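Local coordinates for BepC protein (Bartonella tribocorum, PDB 4WGJ) that probably transfers AMP from ATP to threonine or tyrosine hydroxyls of target proteins, through the Fic domain that makes up most of this fragment, at residues Ala60-Ile65 against Arg164-Lys169; Gly78-Thr83 against His153-Gly158; Asp144-Leu149 against Gln202-Leu207; Val178-Ile183 against Glu209-Pro214. One frame throughout, in Å; residues are numbered along the deposited sequence. Where two conformers were deposited one is given.

Interaction 1: Ala60-Ile65 against Arg164-Lys169; sequences AYLSLI and RMFMEK. With GLY (glycine), chain D; ANP (phosphoaminophosphonic acid-adenylate ester), chain B.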
# COMPACT_ATOMS: atom_id res chain seq x y z
N ALA A 60 -5.18 -7.08 -8.79
CA ALA A 60 -4.04 -7.60 -9.52
C ALA A 60 -3.02 -6.49 -9.80
O ALA A 60 -1.82 -6.73 -9.74
CB ALA A 60 -4.48 -8.26 -10.82
N TYR A 61 -3.51 -5.30 -10.14
CA TYR A 61 -2.61 -4.17 -10.39
C TYR A 61 -1.86 -3.76 -9.12
O TYR A 61 -0.66 -3.47 -9.16
CB TYR A 61 -3.37 -2.97 -10.96
CG TYR A 61 -2.46 -1.83 -11.40
CD1 TYR A 61 -1.52 -2.01 -12.41
CD2 TYR A 61 -2.56 -0.57 -10.82
CE1 TYR A 61 -0.69 -0.98 -12.82
CE2 TYR A 61 -1.74 0.47 -11.22
CZ TYR A 61 -0.81 0.26 -12.22
OH TYR A 61 0.01 1.29 -12.62
N LEU A 62 -2.57 -3.72 -7.99
CA LEU A 62 -1.90 -3.41 -6.74
C LEU A 62 -0.77 -4.41 -6.44
O LEU A 62 0.33 -4.03 -6.01
CB LEU A 62 -2.90 -3.40 -5.59
CG LEU A 62 -2.35 -2.95 -4.24
CD1 LEU A 62 -1.87 -1.48 -4.29
CD2 LEU A 62 -3.42 -3.14 -3.15
N SER A 63 -1.05 -5.69 -6.68
CA SER A 63 -0.03 -6.72 -6.47
C SER A 63 1.14 -6.56 -7.43
O SER A 63 2.28 -6.80 -7.05
CB SER A 63 -0.63 -8.12 -6.60
OG SER A 63 -1.38 -8.41 -5.43
N LEU A 64 0.87 -6.12 -8.65
CA LEU A 64 1.96 -5.86 -9.62
C LEU A 64 2.84 -4.72 -9.11
O LEU A 64 4.08 -4.77 -9.20
CB LEU A 64 1.39 -5.51 -10.99
CG LEU A 64 2.40 -4.90 -11.98
CD1 LEU A 64 3.48 -5.91 -12.35
CD2 LEU A 64 1.69 -4.35 -13.22
N ILE A 65 2.20 -3.69 -8.59
CA ILE A 65 2.94 -2.59 -7.97
C ILE A 65 3.79 -3.11 -6.82
O ILE A 65 4.99 -2.80 -6.73
CB ILE A 65 1.99 -1.50 -7.48
CG1 ILE A 65 1.45 -0.72 -8.68
CG2 ILE A 65 2.72 -0.55 -6.51
CD1 ILE A 65 0.30 0.23 -8.32
N ARG A 164 0.57 4.26 -2.12
CA ARG A 164 0.90 5.59 -2.63
C ARG A 164 1.22 5.54 -4.13
O ARG A 164 0.77 6.40 -4.89
CB ARG A 164 2.05 6.20 -1.83
CG ARG A 164 1.60 6.47 -0.38
CD ARG A 164 2.51 7.42 0.38
NE ARG A 164 3.84 6.89 0.58
CZ ARG A 164 4.20 6.09 1.59
NH1 ARG A 164 3.31 5.71 2.51
NH2 ARG A 164 5.46 5.68 1.68
N MET A 165 1.95 4.52 -4.57
CA MET A 165 2.21 4.39 -6.00
C MET A 165 0.91 4.13 -6.79
O MET A 165 0.72 4.67 -7.88
CB MET A 165 3.23 3.28 -6.27
CG MET A 165 3.50 3.04 -7.75
SD MET A 165 4.23 4.50 -8.57
CE MET A 165 5.75 4.65 -7.66
N PHE A 166 0.03 3.30 -6.24
CA PHE A 166 -1.28 3.10 -6.85
C PHE A 166 -1.96 4.45 -7.12
O PHE A 166 -2.55 4.67 -8.19
CB PHE A 166 -2.14 2.22 -5.95
CG PHE A 166 -3.46 1.77 -6.55
CD1 PHE A 166 -4.57 2.61 -6.53
CD2 PHE A 166 -3.61 0.48 -7.04
CE1 PHE A 166 -5.79 2.18 -7.03
CE2 PHE A 166 -4.82 0.04 -7.55
CZ PHE A 166 -5.92 0.88 -7.54
N MET A 167 -1.87 5.35 -6.15
CA MET A 167 -2.49 6.67 -6.30
C MET A 167 -1.78 7.52 -7.35
O MET A 167 -2.43 8.26 -8.09
CB MET A 167 -2.52 7.41 -4.97
CG MET A 167 -3.30 6.69 -3.85
SD MET A 167 -4.93 6.10 -4.35
CE MET A 167 -5.77 7.61 -4.80
N GLU A 168 -0.45 7.45 -7.40
CA GLU A 168 0.28 8.18 -8.43
C GLU A 168 -0.15 7.73 -9.82
O GLU A 168 -0.35 8.56 -10.72
CB GLU A 168 1.79 7.98 -8.29
CG GLU A 168 2.42 8.54 -7.04
CD GLU A 168 3.93 8.67 -7.19
OE1 GLU A 168 4.40 8.96 -8.31
OE2 GLU A 168 4.64 8.48 -6.19
N LYS A 169 -0.29 6.41 -10.00
CA LYS A 169 -0.63 5.87 -11.31
C LYS A 169 -2.08 6.18 -11.66
O LYS A 169 -2.41 6.48 -12.80
CB LYS A 169 -0.38 4.35 -11.37
CG LYS A 169 1.05 3.92 -11.00
CD LYS A 169 2.09 4.52 -11.94
CE LYS A 169 1.95 4.00 -13.35
NZ LYS A 169 3.00 4.61 -14.22
N GLY D . 5.90 8.04 4.87
CA GLY D . 6.43 9.02 3.94
C GLY D . 5.37 9.52 2.98
O GLY D . 5.63 10.34 2.09
OXT GLY D . 4.22 9.10 3.06
PG ANP B . 5.71 3.41 4.90
O1G ANP B . 6.69 3.85 3.75
O2G ANP B . 6.12 4.15 6.15
O3G ANP B . 4.24 3.80 4.49
PB ANP B . 5.28 0.51 4.34
O1B ANP B . 5.32 0.94 2.91
O2B ANP B . 6.13 -0.77 4.61
N3B ANP B . 5.87 1.75 5.32
PA ANP B . 3.34 -0.66 6.01
O1A ANP B . 4.27 -0.49 7.15
O2A ANP B . 2.93 -2.08 5.67
O3A ANP B . 3.80 0.12 4.70
O5' ANP B . 2.03 0.20 6.32
C5' ANP B . 2.19 1.59 6.70
C4' ANP B . 0.89 2.33 6.55
O4' ANP B . 0.07 2.13 7.74
C3' ANP B . 1.06 3.85 6.41
O3' ANP B . 0.20 4.40 5.42
C2' ANP B . 0.73 4.37 7.81
O2' ANP B . 0.27 5.71 7.81
C1' ANP B . -0.36 3.38 8.22
N9 ANP B . -0.58 3.32 9.66
C8 ANP B . 0.38 3.38 10.64
N7 ANP B . -0.10 3.33 11.86
C5 ANP B . -1.47 3.22 11.67
C6 ANP B . -2.55 3.13 12.57
N6 ANP B . -2.41 3.12 13.90
N1 ANP B . -3.79 3.04 12.05
C2 ANP B . -3.94 3.06 10.73
N3 ANP B . -3.00 3.14 9.78
C4 ANP B . -1.78 3.22 10.32
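Tyr61 lays its ring beside helix 164-169 with Phe166 and Lys169 both at the ring's edge. Its CG stands anti to the backbone N (chi1 -173°), which carries the ring across to Phe166, where Tyr61 CD2 lies 4.0 Å from Phe166 CE2. The phenol oxygen then runs on to the lysine chain, Tyr61 OH coming to 3.3 Å from Lys169 CG. That chain bends at chi2 and chi3 around the hydroxyl, and its ammonium finds oxygens of Phe48, Glu51 and Gln172. These two bends let the lysine offer its methylenes to the phenol and its charge to the oxygens beyond. Leu62 follows, pushing one methyl at the phenylalanine: Leu62 CD1 is 3.8 Å from Phe166 CD2, the two side chains at about a right angle. Ile65, a turn beyond Tyr61, uses both branches. CD1 of Ile65 presses on the backbone at Phe166 CA, 3.6 Å away, while its CG2 rests 3.9 Å from Met165 CB. No hydrogen bond joins the two segments, whose axes pass 9.9 Å apart at 115°. Arg164 points away from this seam, and its NH1 and NH2 donate nearly straight bonds to O3G and O1G of the nucleotide analogue, with a glycine carboxylate oxygen over one guanidinium face. With no polar bond across it, the seam rests on the fit of side-chain shapes.

Interaction 2: Gly78-Thr83 against His153-Gly158; sequences GHTRDT and HPFRKG. With ANP (phosphoaminophosphonic acid-adenylate ester), chain B.
The first half of the Fic signature motif, HPFRKG here, joins helix 135-152 to helix 159-174, and segment 78-83 packs against it on the side away from the nucleotide. Arg81 does most of the work. Arg81 N donates to Pro154 O at 2.8 Å, in the carbonyl plane. The extended side chain runs back along the loop until Arg81 NE reaches His153 O at 2.7 Å. That oxygen lies in the guanidinium plane and is met almost head-on; Arg81 NH2 adds a weak bond to it. The far nitrogens go on to Ala108 O and Met95 O, which suits an arginine, the residue with enough N-H groups to tie several carbonyls together. Thr80 packs its methyl CG2 3.8 Å from Pro154 CB, and the Phe155 ring turns an edge to His79, with CD1 3.3 Å from His79 O. One water bridges His79 O and Arg156 N. On the loop's other flank Lys157 NZ donates to O2B of the nucleotide analogue at 2.7 Å, and Gly158 N, at a helix N-cap, donates to the same oxygen at 2.9 Å. Such an anion-binding loop, running from the motif histidine into a helix N-terminus, is the nucleotide-binding hallmark of Fic proteins.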
# COMPACT_ATOMS: atom_id res chain seq x y z
N GLY A 78 4.32 -9.02 -3.95
CA GLY A 78 3.19 -9.27 -4.84
C GLY A 78 2.13 -10.21 -4.28
O GLY A 78 1.06 -10.36 -4.87
N HIS A 79 2.43 -10.87 -3.16
CA HIS A 79 1.47 -11.81 -2.57
C HIS A 79 0.84 -11.19 -1.33
O HIS A 79 1.53 -10.60 -0.51
CB HIS A 79 2.15 -13.11 -2.17
CG HIS A 79 2.78 -13.83 -3.32
ND1 HIS A 79 2.33 -15.05 -3.77
CD2 HIS A 79 3.83 -13.50 -4.11
CE1 HIS A 79 3.08 -15.45 -4.78
NE2 HIS A 79 4.00 -14.52 -5.01
N THR A 80 -0.47 -11.34 -1.19
CA THR A 80 -1.19 -10.73 -0.07
C THR A 80 -1.15 -11.62 1.17
O THR A 80 -0.97 -12.84 1.07
CB THR A 80 -2.64 -10.42 -0.46
OG1 THR A 80 -3.25 -11.60 -0.96
CG2 THR A 80 -2.68 -9.35 -1.56
N ARG A 81 -1.34 -11.02 2.35
CA ARG A 81 -1.10 -11.71 3.61
C ARG A 81 -2.21 -12.66 4.01
O ARG A 81 -2.09 -13.36 5.01
CB ARG A 81 -0.87 -10.70 4.74
CG ARG A 81 -2.04 -9.78 4.98
CD ARG A 81 -1.72 -8.70 6.04
NE ARG A 81 -2.77 -7.69 6.02
CZ ARG A 81 -3.92 -7.77 6.68
NH1 ARG A 81 -4.18 -8.80 7.50
NH2 ARG A 81 -4.83 -6.81 6.54
N ASP A 82 -3.29 -12.68 3.23
CA ASP A 82 -4.39 -13.64 3.46
C ASP A 82 -4.13 -14.97 2.77
O ASP A 82 -4.90 -15.92 2.93
CB ASP A 82 -5.73 -13.07 2.97
CG ASP A 82 -5.69 -12.63 1.49
OD1 ASP A 82 -4.60 -12.61 0.89
OD2 ASP A 82 -6.77 -12.28 0.95
N THR A 83 -3.06 -15.06 1.99
CA THR A 83 -2.71 -16.28 1.27
C THR A 83 -1.45 -16.90 1.87
O THR A 83 -0.50 -16.16 2.18
CB THR A 83 -2.50 -15.98 -0.22
OG1 THR A 83 -1.30 -15.21 -0.38
CG2 THR A 83 -3.68 -15.18 -0.77
N HIS A 153 -5.02 -2.97 3.57
CA HIS A 153 -3.67 -3.28 4.05
C HIS A 153 -3.29 -4.69 3.62
O HIS A 153 -3.01 -5.55 4.45
CB HIS A 153 -3.64 -3.16 5.59
CG HIS A 153 -2.27 -3.12 6.21
ND1 HIS A 153 -1.53 -1.96 6.31
CD2 HIS A 153 -1.54 -4.08 6.82
CE1 HIS A 153 -0.40 -2.21 6.94
NE2 HIS A 153 -0.38 -3.49 7.25
N PRO A 154 -3.31 -4.95 2.30
CA PRO A 154 -3.33 -6.35 1.84
C PRO A 154 -2.02 -7.11 2.02
O PRO A 154 -2.05 -8.33 1.86
CB PRO A 154 -3.63 -6.23 0.33
CG PRO A 154 -4.20 -4.85 0.15
CD PRO A 154 -3.47 -4.01 1.18
N PHE A 155 -0.91 -6.43 2.31
CA PHE A 155 0.39 -7.11 2.37
C PHE A 155 0.97 -7.16 3.78
O PHE A 155 0.59 -6.38 4.65
CB PHE A 155 1.39 -6.43 1.42
CG PHE A 155 0.86 -6.27 0.02
CD1 PHE A 155 0.90 -7.33 -0.87
CD2 PHE A 155 0.27 -5.07 -0.38
CE1 PHE A 155 0.37 -7.21 -2.15
CE2 PHE A 155 -0.27 -4.94 -1.66
CZ PHE A 155 -0.21 -6.01 -2.54
N ARG A 156 1.90 -8.08 4.00
CA ARG A 156 2.55 -8.17 5.31
C ARG A 156 3.33 -6.89 5.62
O ARG A 156 3.44 -6.46 6.77
CB ARG A 156 3.46 -9.40 5.37
CG ARG A 156 4.28 -9.53 6.66
CD ARG A 156 3.38 -9.59 7.91
NE ARG A 156 4.18 -9.68 9.14
CZ ARG A 156 4.81 -8.65 9.71
NH1 ARG A 156 4.73 -7.43 9.18
NH2 ARG A 156 5.51 -8.84 10.83
N LYS A 157 3.87 -6.26 4.58
CA LYS A 157 4.67 -5.05 4.72
C LYS A 157 4.71 -4.38 3.35
O LYS A 157 4.47 -5.04 2.33
CB LYS A 157 6.10 -5.39 5.20
CG LYS A 157 6.90 -4.19 5.77
CD LYS A 157 6.21 -3.63 7.02
CE LYS A 157 7.08 -2.63 7.76
NZ LYS A 157 7.40 -1.44 6.93
N GLY A 158 4.98 -3.08 3.32
CA GLY A 158 5.06 -2.36 2.06
C GLY A 158 3.73 -1.81 1.57
O GLY A 158 3.60 -1.39 0.41
PG ANP B . 5.71 3.41 4.90
O1G ANP B . 6.69 3.85 3.75
O2G ANP B . 6.12 4.15 6.15
O3G ANP B . 4.24 3.80 4.49
PB ANP B . 5.28 0.51 4.34
O1B ANP B . 5.32 0.94 2.91
O2B ANP B . 6.13 -0.77 4.61
N3B ANP B . 5.87 1.75 5.32
PA ANP B . 3.34 -0.66 6.01
O1A ANP B . 4.27 -0.49 7.15
O2A ANP B . 2.93 -2.08 5.67
O3A ANP B . 3.80 0.12 4.70
O5' ANP B . 2.03 0.20 6.32
C5' ANP B . 2.19 1.59 6.70
C4' ANP B . 0.89 2.33 6.55
O4' ANP B . 0.07 2.13 7.74
C3' ANP B . 1.06 3.85 6.41
O3' ANP B . 0.20 4.40 5.42
C2' ANP B . 0.73 4.37 7.81
O2' ANP B . 0.27 5.71 7.81
C1' ANP B . -0.36 3.38 8.22
N9 ANP B . -0.58 3.32 9.66
C8 ANP B . 0.38 3.38 10.64
N7 ANP B . -0.10 3.33 11.86
C5 ANP B . -1.47 3.22 11.67
C6 ANP B . -2.55 3.13 12.57
N6 ANP B . -2.41 3.12 13.90
N1 ANP B . -3.79 3.04 12.05
C2 ANP B . -3.94 3.06 10.73
N3 ANP B . -3.00 3.14 9.78
C4 ANP B . -1.78 3.22 10.32
O HOH W 1 1.97 -10.37 2.27

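Interaction 3: Asp144-Leu149 against Gln202-Leu207; sequences DVFMAL and QPMKDL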
# COMPACT_ATOMS: atom_id res chain seq x y z
N ASP A 144 -10.79 9.00 -0.74
CA ASP A 144 -11.64 7.85 -0.42
C ASP A 144 -10.99 6.56 -0.90
O ASP A 144 -10.99 5.54 -0.20
CB ASP A 144 -13.04 7.99 -1.05
CG ASP A 144 -13.88 9.08 -0.40
OD1 ASP A 144 -13.69 9.38 0.80
OD2 ASP A 144 -14.77 9.62 -1.09
N VAL A 145 -10.43 6.58 -2.10
CA VAL A 145 -9.79 5.39 -2.65
C VAL A 145 -8.60 5.00 -1.77
O VAL A 145 -8.39 3.83 -1.44
CB VAL A 145 -9.31 5.61 -4.11
CG1 VAL A 145 -8.42 4.46 -4.56
CG2 VAL A 145 -10.50 5.73 -5.03
N PHE A 146 -7.83 6.00 -1.39
CA PHE A 146 -6.62 5.73 -0.60
C PHE A 146 -6.97 5.18 0.77
O PHE A 146 -6.31 4.27 1.27
CB PHE A 146 -5.80 7.01 -0.46
CG PHE A 146 -4.48 6.81 0.20
CD1 PHE A 146 -3.48 6.08 -0.43
CD2 PHE A 146 -4.22 7.38 1.44
CE1 PHE A 146 -2.24 5.91 0.17
CE2 PHE A 146 -2.99 7.20 2.05
CZ PHE A 146 -1.99 6.48 1.42
N MET A 147 -8.00 5.76 1.40
CA MET A 147 -8.43 5.25 2.69
C MET A 147 -8.91 3.80 2.59
O MET A 147 -8.71 3.01 3.53
CB MET A 147 -9.53 6.14 3.29
CG MET A 147 -8.99 7.51 3.74
SD MET A 147 -10.20 8.53 4.58
CE MET A 147 -11.24 9.01 3.20
N ALA A 148 -9.53 3.45 1.46
CA ALA A 148 -9.97 2.07 1.26
C ALA A 148 -8.75 1.15 1.14
O ALA A 148 -8.73 0.06 1.72
CB ALA A 148 -10.86 1.94 0.04
N LEU A 149 -7.76 1.56 0.36
CA LEU A 149 -6.52 0.79 0.24
C LEU A 149 -5.84 0.62 1.59
O LEU A 149 -5.34 -0.46 1.91
CB LEU A 149 -5.56 1.46 -0.74
CG LEU A 149 -5.96 1.39 -2.22
CD1 LEU A 149 -5.10 2.35 -3.04
CD2 LEU A 149 -5.82 -0.04 -2.76
N GLN A 202 -11.02 14.24 7.54
CA GLN A 202 -10.62 15.58 7.11
C GLN A 202 -9.10 15.73 6.87
O GLN A 202 -8.71 16.33 5.87
CB GLN A 202 -11.09 16.65 8.11
CG GLN A 202 -11.06 18.05 7.52
CD GLN A 202 -11.88 18.14 6.24
OE1 GLN A 202 -13.07 17.79 6.22
NE2 GLN A 202 -11.25 18.57 5.15
N PRO A 203 -8.25 15.20 7.78
CA PRO A 203 -6.82 15.31 7.48
C PRO A 203 -6.43 14.64 6.16
O PRO A 203 -5.58 15.17 5.44
CB PRO A 203 -6.17 14.59 8.67
CG PRO A 203 -7.13 14.83 9.79
CD PRO A 203 -8.49 14.71 9.15
N MET A 204 -7.05 13.51 5.84
CA MET A 204 -6.72 12.83 4.59
C MET A 204 -7.23 13.63 3.40
O MET A 204 -6.55 13.75 2.38
CB MET A 204 -7.29 11.41 4.56
CG MET A 204 -6.78 10.58 3.40
SD MET A 204 -5.03 10.18 3.58
CE MET A 204 -5.11 8.91 4.85
N LYS A 205 -8.44 14.18 3.52
CA LYS A 205 -8.98 15.06 2.48
C LYS A 205 -8.04 16.22 2.22
O LYS A 205 -7.75 16.56 1.07
CB LYS A 205 -10.36 15.57 2.87
CG LYS A 205 -11.42 14.48 2.97
CD LYS A 205 -11.77 13.91 1.61
CE LYS A 205 -12.85 12.84 1.73
NZ LYS A 205 -13.09 12.16 0.44
N ASP A 206 -7.56 16.84 3.30
CA ASP A 206 -6.64 17.96 3.20
C ASP A 206 -5.34 17.52 2.52
O ASP A 206 -4.79 18.25 1.69
CB ASP A 206 -6.32 18.55 4.58
CG ASP A 206 -7.52 19.25 5.21
OD1 ASP A 206 -8.53 19.48 4.51
OD2 ASP A 206 -7.43 19.60 6.41
N LEU A 207 -4.85 16.35 2.90
CA LEU A 207 -3.62 15.81 2.34
C LEU A 207 -3.74 15.69 0.83
O LEU A 207 -2.87 16.14 0.08
CB LEU A 207 -3.29 14.46 2.98
CG LEU A 207 -2.03 13.75 2.49
CD1 LEU A 207 -0.82 14.64 2.65
CD2 LEU A 207 -1.84 12.44 3.25
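The charged link of this contact is a salt bridge on the solvent side, where Asp144 is exposed and Lys205 NZ donates to Asp144 OD1 over 2.9 Å. The ammonium approaches from well above the carboxylate plane, 59° out of it. A bend at chi2 followed by an extended run to NZ lets the lysine span the gap between segments whose axes are 10.4 Å apart, and its nitrogen also donates to Glu140 O, one turn before Asp144. Two oxygens of the same helix therefore hold the lysine end. Sulfur and ring form the second kind of contact. Met204 swings its chain off the helix at chi1 -170° and folds it at chi2 and chi3, which brings Met204 SD to 3.6 Å from Phe146 CD2. The sulfur lies 4.8 Å from the ring centroid and 77° off the normal, an edge-on Met-aromatic contact in which the polarisable sulfur faces ring hydrogens. Purely apolar packing comes third: Met147 and Met204 lie alongside each other, running opposite ways, with CG to CG 3.8 Å apart. Flexible, unbranched methionines suit such a seam, since they can fold to match whatever surface lies across from them. Around it, Phe146 continues onto Met167 of helix 159-174 and Met188 of helix 185-198, while Met204 also touches Ala191, so that helices 135-152 and 202-211 close a bundle with these two.

Interaction 4: Val178-Ile183 against Glu209-Pro214; sequences VDFSFI and EDITHP. With GLY (glycine), chain E; GLY (glycine), chain D; EDO (1,2-ethanediol), chain C.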
# COMPACT_ATOMS: atom_id res chain seq x y z
N VAL A 178 -0.16 13.38 -8.66
CA VAL A 178 -0.23 13.10 -7.24
C VAL A 178 1.19 12.98 -6.74
O VAL A 178 1.92 12.08 -7.15
CB VAL A 178 -1.00 11.79 -6.97
CG1 VAL A 178 -1.02 11.47 -5.47
CG2 VAL A 178 -2.41 11.89 -7.55
N ASP A 179 1.61 13.91 -5.88
CA ASP A 179 3.02 14.03 -5.55
C ASP A 179 3.23 14.00 -4.04
O ASP A 179 2.85 14.93 -3.34
CB ASP A 179 3.59 15.33 -6.15
CG ASP A 179 5.01 15.62 -5.71
OD1 ASP A 179 5.72 14.69 -5.29
OD2 ASP A 179 5.41 16.80 -5.78
N PHE A 180 3.81 12.91 -3.54
CA PHE A 180 4.02 12.75 -2.11
C PHE A 180 5.38 13.26 -1.61
O PHE A 180 5.70 13.09 -0.43
CB PHE A 180 3.88 11.27 -1.70
CG PHE A 180 2.50 10.70 -1.86
CD1 PHE A 180 1.54 10.85 -0.86
CD2 PHE A 180 2.15 10.00 -3.01
CE1 PHE A 180 0.27 10.30 -1.00
CE2 PHE A 180 0.87 9.44 -3.16
CZ PHE A 180 -0.06 9.60 -2.15
N SER A 181 6.16 13.90 -2.49
CA SER A 181 7.56 14.16 -2.17
C SER A 181 7.78 15.02 -0.91
O SER A 181 8.81 14.85 -0.24
CB SER A 181 8.28 14.80 -3.36
OG SER A 181 7.75 16.07 -3.69
N PHE A 182 6.86 15.90 -0.57
CA PHE A 182 7.09 16.77 0.59
C PHE A 182 6.22 16.35 1.78
O PHE A 182 6.03 17.13 2.72
CB PHE A 182 6.82 18.24 0.26
CG PHE A 182 7.83 18.87 -0.67
CD1 PHE A 182 9.17 18.91 -0.34
CD2 PHE A 182 7.42 19.43 -1.86
CE1 PHE A 182 10.09 19.50 -1.19
CE2 PHE A 182 8.34 20.02 -2.72
CZ PHE A 182 9.67 20.05 -2.38
N ILE A 183 5.69 15.13 1.72
CA ILE A 183 4.81 14.64 2.79
C ILE A 183 5.62 13.81 3.78
O ILE A 183 6.13 12.74 3.44
CB ILE A 183 3.67 13.77 2.23
CG1 ILE A 183 2.82 14.58 1.25
CG2 ILE A 183 2.80 13.26 3.38
CD1 ILE A 183 2.38 15.94 1.78
N GLU A 209 -5.80 17.19 -1.15
CA GLU A 209 -5.88 18.53 -1.73
C GLU A 209 -4.47 19.11 -1.89
O GLU A 209 -4.15 19.77 -2.88
CB GLU A 209 -6.76 19.45 -0.87
CG GLU A 209 -6.60 20.93 -1.15
CD GLU A 209 -6.99 21.30 -2.56
OE1 GLU A 209 -7.92 20.65 -3.11
OE2 GLU A 209 -6.38 22.23 -3.13
N ASP A 210 -3.60 18.82 -0.92
CA ASP A 210 -2.27 19.41 -0.90
C ASP A 210 -1.31 18.76 -1.90
O ASP A 210 -0.33 19.40 -2.32
CB ASP A 210 -1.66 19.33 0.51
CG ASP A 210 -2.37 20.23 1.52
OD1 ASP A 210 -2.97 21.24 1.11
OD2 ASP A 210 -2.30 19.93 2.73
N ILE A 211 -1.57 17.52 -2.30
CA ILE A 211 -0.62 16.79 -3.14
C ILE A 211 -1.09 16.61 -4.58
O ILE A 211 -0.33 16.11 -5.41
CB ILE A 211 -0.31 15.39 -2.55
CG1 ILE A 211 -1.54 14.48 -2.65
CG2 ILE A 211 0.20 15.51 -1.11
CD1 ILE A 211 -1.32 13.06 -2.13
N THR A 212 -2.32 17.03 -4.87
CA THR A 212 -2.90 16.90 -6.22
C THR A 212 -2.74 18.19 -7.03
O THR A 212 -3.08 19.27 -6.55
CB THR A 212 -4.40 16.54 -6.11
OG1 THR A 212 -4.54 15.23 -5.54
CG2 THR A 212 -5.08 16.56 -7.48
N HIS A 213 -2.21 18.08 -8.25
CA HIS A 213 -1.99 19.24 -9.11
C HIS A 213 -2.40 18.90 -10.55
O HIS A 213 -2.36 17.73 -10.94
CB HIS A 213 -0.50 19.66 -9.09
CG HIS A 213 0.13 19.62 -7.73
ND1 HIS A 213 0.19 20.72 -6.90
CD2 HIS A 213 0.72 18.60 -7.05
CE1 HIS A 213 0.79 20.39 -5.77
NE2 HIS A 213 1.12 19.11 -5.83
N PRO A 214 -2.78 19.91 -11.34
CA PRO A 214 -2.98 19.64 -12.77
C PRO A 214 -1.71 19.07 -13.40
O PRO A 214 -0.61 19.42 -12.99
CB PRO A 214 -3.31 21.02 -13.36
CG PRO A 214 -2.73 22.00 -12.38
CD PRO A 214 -2.91 21.35 -11.03
N GLY E . 10.11 13.46 5.37
CA GLY E . 10.79 13.66 4.10
C GLY E . 9.84 13.99 2.96
O GLY E . 9.99 15.02 2.30
OXT GLY E . 8.92 13.23 2.66
N GLY D . 5.90 8.04 4.87
CA GLY D . 6.43 9.02 3.94
C GLY D . 5.37 9.52 2.98
O GLY D . 5.63 10.34 2.09
OXT GLY D . 4.22 9.10 3.06
C1 EDO C . 3.53 18.58 -3.00
O1 EDO C . 2.71 17.89 -3.96
C2 EDO C . 3.57 17.78 -1.71
O2 EDO C . 4.39 16.61 -1.89
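Asp179 OD1 is gripped twice by Ser181, whose backbone N and OG each donate to it over 2.9 Å from the same face of the carboxylate plane. The first makes an Asx turn, and the small serine can supply both donors because its hydroxyl sits near its own N-H. Across the contact, Asp179 N donates to Ile211 O at 3.0 Å, tilted 24° from the carbonyl plane. This bond lies beside an antiparallel bridge in which Val178 and Thr212 form a non-hydrogen-bonded pair, part of a two-stranded sheet made by 176-178 and the strand that follows helix 202-211. Ile211, the last residue of that helix, fills the space between the segments. It holds CG1 over its own backbone, flanked by N and C (chi1 69°), and Ile211 CD1 lies over one face of the Phe180 ring, 3.4 Å from Phe180 CE1. Ile211 CD1 also meets Val178 CG1 at 3.7 Å. The other branch, Ile211 CG2, meets Ile183 CG1 at 3.6 Å; a beta-branched residue serves three neighbours this way. An ethanediol, most likely a crystallisation additive, bridges Asp179 O and His213 NE2. Phe180 and Ile183 border the glycine over Arg164; Ile183, Ser181 and Phe182 border a second.

Overall arrangement
Interaction 1 is a buried seam without a hydrogen bond; like interaction 2 it lies near the chain's centre. Interactions 2 and 3 are partly buried and add polar bonds: carbonyl oxygens held by an arginine in the one, a salt bridge with an exposed aspartate in the other. Interaction 4, buried but about 17 Å from the chain's centre, mixes a sheet bond with apolar contacts. Helix 159-174 links interactions 1, 3 and 4, through Phe166 and Met167 on Leu149 and Phe146, and Glu168 on Val178 and Phe180. Leu62 joins interaction 1 to Pro154 and Phe155 of interaction 2. Interactions 3 and 4 share helix 202-211. Arg164, Lys157 and Gly158, from interactions 1 and 2, bind the nucleotide.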